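Local coordinates for protein gamma-D-glutamyl-L-lysine dipeptidyl-peptidase (Bacillus cereus ATCC 10987, PDB 3H41) that cleaves gamma-D-glutamyl-L-lysine bonds in cell-wall murein peptides, releasing the dipeptide L-Ala-gamma-D-Glu, as a cysteine peptidase of the NlpC/P60 family, at residues S266-A271 / I300-G305; H281-R284 / V289-I292. All blocks are in the same frame, centred on the assembly; numbering follows the deposited sequence.

Contact 1. Residues S266-A271 / I300-G305; sequences SVHHVA and IEEYAG. With DGL (D-glutamic acid), chain C.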
loop_
_atom_site.group_PDB
_atom_site.type_symbol
_atom_site.label_atom_id
_atom_site.label_comp_id
_atom_site.label_asym_id
_atom_site.label_seq_id
_atom_site.Cartn_x
_atom_site.Cartn_y
_atom_site.Cartn_z
ATOM N N SER A 266 3.651 -11.209 20.564
ATOM C CA SER A 266 3.159 -10.210 19.645
ATOM C C SER A 266 3.025 -10.821 18.245
ATOM O O SER A 266 3.794 -11.690 17.845
ATOM C CB SER A 266 4.049 -8.973 19.627
ATOM O OG SER A 266 5.375 -9.370 19.448
ATOM N N VAL A 267 1.999 -10.369 17.538
ATOM C CA VAL A 267 1.746 -10.745 16.147
ATOM C C VAL A 267 2.830 -10.105 15.330
ATOM O O VAL A 267 3.125 -8.944 15.545
ATOM C CB VAL A 267 0.372 -10.227 15.707
ATOM C CG1 VAL A 267 0.196 -10.264 14.143
ATOM C CG2 VAL A 267 -0.674 -11.039 16.386
ATOM N N HIS A 268 3.451 -10.866 14.434
ATOM C CA HIS A 268 4.415 -10.294 13.497
ATOM C C HIS A 268 4.280 -10.780 12.051
ATOM O O HIS A 268 5.135 -10.464 11.246
ATOM C CB HIS A 268 5.856 -10.562 13.978
ATOM C CG HIS A 268 6.236 -12.009 13.959
ATOM N ND1 HIS A 268 7.101 -12.539 13.026
ATOM C CD2 HIS A 268 5.839 -13.047 14.734
ATOM C CE1 HIS A 268 7.248 -13.835 13.250
ATOM N NE2 HIS A 268 6.488 -14.170 14.276
ATOM N N HIS A 269 3.249 -11.543 11.707
ATOM C CA HIS A 269 3.045 -11.925 10.311
ATOM C C HIS A 269 1.567 -12.118 10.023
ATOM O O HIS A 269 0.798 -12.530 10.897
ATOM C CB HIS A 269 3.851 -13.190 9.933
ATOM C CG HIS A 269 3.748 -13.540 8.481
ATOM N ND1 HIS A 269 4.263 -12.732 7.489
ATOM C CD2 HIS A 269 3.122 -14.559 7.845
ATOM C CE1 HIS A 269 3.993 -13.264 6.309
ATOM N NE2 HIS A 269 3.289 -14.363 6.497
ATOM N N VAL A 270 1.179 -11.817 8.786
ATOM C CA VAL A 270 -0.176 -12.015 8.340
ATOM C C VAL A 270 -0.121 -12.557 6.914
ATOM O O VAL A 270 0.776 -12.179 6.113
ATOM C CB VAL A 270 -1.018 -10.747 8.427
ATOM C CG1 VAL A 270 -0.374 -9.579 7.638
ATOM C CG2 VAL A 270 -2.499 -11.019 8.000
ATOM N N ALA A 271 -1.042 -13.468 6.634
ATOM C CA ALA A 271 -1.199 -14.054 5.307
ATOM C C ALA A 271 -2.701 -14.172 4.994
ATOM O O ALA A 271 -3.528 -14.018 5.865
ATOM C CB ALA A 271 -0.493 -15.421 5.266
ATOM N N ILE A 300 3.299 -22.878 11.200
ATOM C CA ILE A 300 2.250 -23.611 11.870
ATOM C C ILE A 300 2.352 -23.534 13.398
ATOM O O ILE A 300 1.324 -23.427 14.068
ATOM C CB ILE A 300 2.136 -25.020 11.282
ATOM C CG1 ILE A 300 0.756 -25.628 11.589
ATOM C CG2 ILE A 300 3.325 -25.892 11.705
ATOM C CD1 ILE A 300 -0.462 -24.696 11.209
ATOM N N GLU A 301 3.577 -23.500 13.946
ATOM C CA GLU A 301 3.790 -23.407 15.384
ATOM C C GLU A 301 3.429 -22.045 15.947
ATOM O O GLU A 301 3.138 -21.923 17.150
ATOM C CB GLU A 301 5.257 -23.717 15.765
ATOM C CG GLU A 301 5.681 -25.169 15.573
ATOM C CD GLU A 301 6.125 -25.512 14.128
ATOM O OE1 GLU A 301 6.090 -24.607 13.251
ATOM O OE2 GLU A 301 6.528 -26.681 13.877
ATOM N N GLU A 302 3.456 -21.023 15.086
ATOM C CA GLU A 302 3.179 -19.639 15.484
ATOM C C GLU A 302 1.741 -19.168 15.144
ATOM O O GLU A 302 1.401 -18.003 15.400
ATOM C CB GLU A 302 4.202 -18.695 14.842
ATOM C CG GLU A 302 5.601 -18.734 15.488
ATOM C CD GLU A 302 6.440 -17.515 15.221
ATOM O OE1 GLU A 302 6.114 -16.732 14.299
ATOM O OE2 GLU A 302 7.439 -17.331 15.963
ATOM N N TYR A 303 0.926 -20.072 14.613
ATOM C CA TYR A 303 -0.464 -19.795 14.304
ATOM C C TYR A 303 -1.109 -19.090 15.494
ATOM O O TYR A 303 -1.080 -19.600 16.621
ATOM C CB TYR A 303 -1.206 -21.080 13.982
ATOM C CG TYR A 303 -2.613 -20.848 13.530
ATOM C CD1 TYR A 303 -2.893 -20.544 12.203
ATOM C CD2 TYR A 303 -3.676 -20.876 14.440
ATOM C CE1 TYR A 303 -4.197 -20.297 11.786
ATOM C CE2 TYR A 303 -5.001 -20.624 14.022
ATOM C CZ TYR A 303 -5.240 -20.343 12.684
ATOM O OH TYR A 303 -6.511 -20.088 12.219
ATOM N N ALA A 304 -1.672 -17.908 15.244
ATOM C CA ALA A 304 -2.220 -17.079 16.300
ATOM C C ALA A 304 -3.623 -16.592 15.993
ATOM O O ALA A 304 -4.009 -15.518 16.459
ATOM C CB ALA A 304 -1.315 -15.876 16.544
ATOM N N GLY A 305 -4.342 -17.326 15.168
ATOM C CA GLY A 305 -5.770 -17.049 14.931
ATOM C C GLY A 305 -6.048 -16.479 13.544
ATOM O O GLY A 305 -5.146 -16.329 12.735
HETATM N N DGL C . 4.942 -3.905 9.421
HETATM C CA DGL C . 4.930 -5.165 10.168
HETATM C C DGL C . 3.618 -5.378 10.863
HETATM O O DGL C . 3.539 -6.045 11.904
HETATM C CB DGL C . 5.227 -6.338 9.221
HETATM C CG DGL C . 5.400 -7.694 9.931
HETATM C CD DGL C . 6.288 -7.683 11.174
HETATM O OE1 DGL C . 7.418 -8.191 11.064
HETATM O OE2 DGL C . 5.875 -7.225 12.275
HETATM O OXT DGL C . 2.577 -4.933 10.363
#
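At the D-glutamate pocket of the NlpC/P60 domain, H268 and E302 join strand 267-275 to the short helical turn 299-302 through one short His-carboxylate hydrogen bond. NE2 of H268 donates to OE1 of E302 over 2.6 Å, with a bent N-H...O angle of 145°. The acceptor lies near the ring edge, somewhat tilted from the ring plane, and NE2 approaches OE1 from its syn side, a little out of the carboxylate plane. Ring and carboxylate stand almost perpendicular, 86° apart, and the E302 chain runs extended beyond CG, which carries OE1 to the ring. The bond holds the H268 ring in one rotation about CB-CG.

H268 and H269 together form a classic beta bulge, both facing F258 of the intervening strand 255-259. At the bulge H268 lies beside the ligand, while H269, the proposed proton acceptor, turns its side chain to H281. In H268, CG sits between N and C (chi1 66°), and from there the ring reaches out toward E302; it also stacks on H260. On the ligand side, the backbone O of H268 comes within 3.0 Å of CD of DGL, while CB of H268 is 3.7 Å from OE2 of DGL. The same bound D-glutamate is hydrogen-bonded to S235, S217 and D215.

Contact 2. Residues H281-R284 / V289-I292; sequences HSPR and VEII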
loop_
_atom_site.group_PDB
_atom_site.type_symbol
_atom_site.label_atom_id
_atom_site.label_comp_id
_atom_site.label_asym_id
_atom_site.label_seq_id
_atom_site.Cartn_x
_atom_site.Cartn_y
_atom_site.Cartn_z
ATOM N N HIS A 281 0.970 -14.552 0.653
ATOM C CA HIS A 281 1.553 -13.499 1.468
ATOM C C HIS A 281 2.759 -12.857 0.827
ATOM O O HIS A 281 3.338 -13.368 -0.148
ATOM C CB HIS A 281 1.903 -14.043 2.898
ATOM C CG HIS A 281 2.938 -15.129 2.938
ATOM N ND1 HIS A 281 3.371 -15.696 4.131
ATOM C CD2 HIS A 281 3.637 -15.755 1.954
ATOM C CE1 HIS A 281 4.291 -16.608 3.869
ATOM N NE2 HIS A 281 4.454 -16.683 2.562
ATOM N N SER A 282 3.123 -11.687 1.343
ATOM C CA SER A 282 4.445 -11.095 1.107
ATOM C C SER A 282 5.321 -11.324 2.349
ATOM O O SER A 282 5.155 -10.638 3.353
ATOM C CB SER A 282 4.317 -9.608 0.805
ATOM O OG SER A 282 5.577 -9.155 0.395
ATOM N N PRO A 283 6.253 -12.297 2.297
ATOM C CA PRO A 283 6.596 -12.902 3.613
ATOM C C PRO A 283 7.763 -12.324 4.396
ATOM O O PRO A 283 7.657 -12.159 5.612
ATOM C CB PRO A 283 6.884 -14.356 3.244
ATOM C CG PRO A 283 7.411 -14.290 1.890
ATOM C CD PRO A 283 6.697 -13.154 1.185
ATOM N N ARG A 284 8.870 -12.037 3.716
ATOM C CA ARG A 284 10.094 -11.547 4.354
ATOM C C ARG A 284 11.052 -11.076 3.261
ATOM O O ARG A 284 10.892 -11.436 2.089
ATOM C CB ARG A 284 10.752 -12.664 5.194
ATOM C CG ARG A 284 11.153 -13.912 4.379
ATOM C CD ARG A 284 11.929 -14.968 5.190
ATOM N NE ARG A 284 11.299 -15.218 6.480
ATOM C CZ ARG A 284 11.947 -15.444 7.625
ATOM N NH1 ARG A 284 13.286 -15.452 7.686
ATOM N NH2 ARG A 284 11.241 -15.650 8.732
ATOM N N VAL A 289 6.292 -12.112 -3.012
ATOM C CA VAL A 289 4.906 -12.555 -2.918
ATOM C C VAL A 289 4.825 -14.001 -3.447
ATOM O O VAL A 289 5.260 -14.315 -4.575
ATOM C CB VAL A 289 3.928 -11.640 -3.669
ATOM C CG1 VAL A 289 2.529 -12.258 -3.647
ATOM C CG2 VAL A 289 3.925 -10.228 -3.027
ATOM N N GLU A 290 4.234 -14.859 -2.633
ATOM C CA GLU A 290 4.268 -16.290 -2.868
ATOM C C GLU A 290 3.074 -16.993 -2.251
ATOM O O GLU A 290 2.425 -16.482 -1.326
ATOM C CB GLU A 290 5.520 -16.879 -2.221
ATOM C CG GLU A 290 5.451 -16.879 -0.677
ATOM C CD GLU A 290 6.725 -17.430 0.013
ATOM O OE1 GLU A 290 7.786 -17.519 -0.649
ATOM O OE2 GLU A 290 6.644 -17.765 1.225
ATOM N N ILE A 291 2.848 -18.221 -2.719
ATOM C CA ILE A 291 1.820 -19.087 -2.177
ATOM C C ILE A 291 2.500 -20.292 -1.510
ATOM O O ILE A 291 3.304 -20.979 -2.142
ATOM C CB ILE A 291 0.858 -19.562 -3.300
ATOM C CG1 ILE A 291 -0.087 -18.426 -3.734
ATOM C CG2 ILE A 291 0.085 -20.787 -2.885
ATOM C CD1 ILE A 291 -0.830 -18.675 -5.034
ATOM N N ILE A 292 2.169 -20.562 -0.261
ATOM C CA ILE A 292 2.721 -21.709 0.485
ATOM C C ILE A 292 1.652 -22.395 1.343
ATOM O O ILE A 292 0.574 -21.830 1.606
ATOM C CB ILE A 292 3.941 -21.326 1.401
ATOM C CG1 ILE A 292 3.559 -20.321 2.482
ATOM C CG2 ILE A 292 5.132 -20.830 0.588
ATOM C CD1 ILE A 292 4.666 -20.134 3.527
#
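With chi1 of 63° at H281 and 70° at E290, each CG is tucked between its own backbone N and carbonyl carbon, and the two side chains run alongside each other in the same direction. Both stand on one face of the antiparallel sheet of the NlpC/P60 domain, where H281 and E290 form a hydrogen-bonded pair: H281 N gives to E290 O at 3.1 Å, and E290 N to H281 O at 3.0 Å. Above this backbone pair, NE2 of H281 donates to OE2 of E290 over 2.8 Å, reaching the anti side of the oxygen. E290 OE2 also makes a salt bridge to R287, and H281 ND1 is probably hydrogen-bonded to H269, so both ring nitrogens of this proposed active-site histidine are engaged and its rotation is fixed. P283 CB lies above the ring, nearer its margin than its centre, while P283 CG packs on the E290 carboxylate. I292 CD1 comes to 3.6 Å from CE1 of H281, its side chain crossing that of H281 at about a right angle. S282 OG is bonded to F214 O, and S282 CB rests 3.9 Å from V289 CG2.

How the contacts relate
Both segments of contact 2 fall between those of contact 1 in sequence: 266-271 leads through strand 267-275 to 281-284, then 289-292, then 300-305. All four segments belong to the NlpC/P60 domain, and both contacts reach its six-stranded antiparallel sheet, contact 2 at the outermost strand 290-293. Their centres are 14 Å apart, yet they touch directly. H269 NE2 and H281 ND1 are 2.7 Å apart, probably hydrogen-bonded, and A271 CB packs on H281 CB at 3.6 Å. The two contacts thus bring together H269 and H281, both inferred to belong to the active site, with H268 beside the bound D-glutamate.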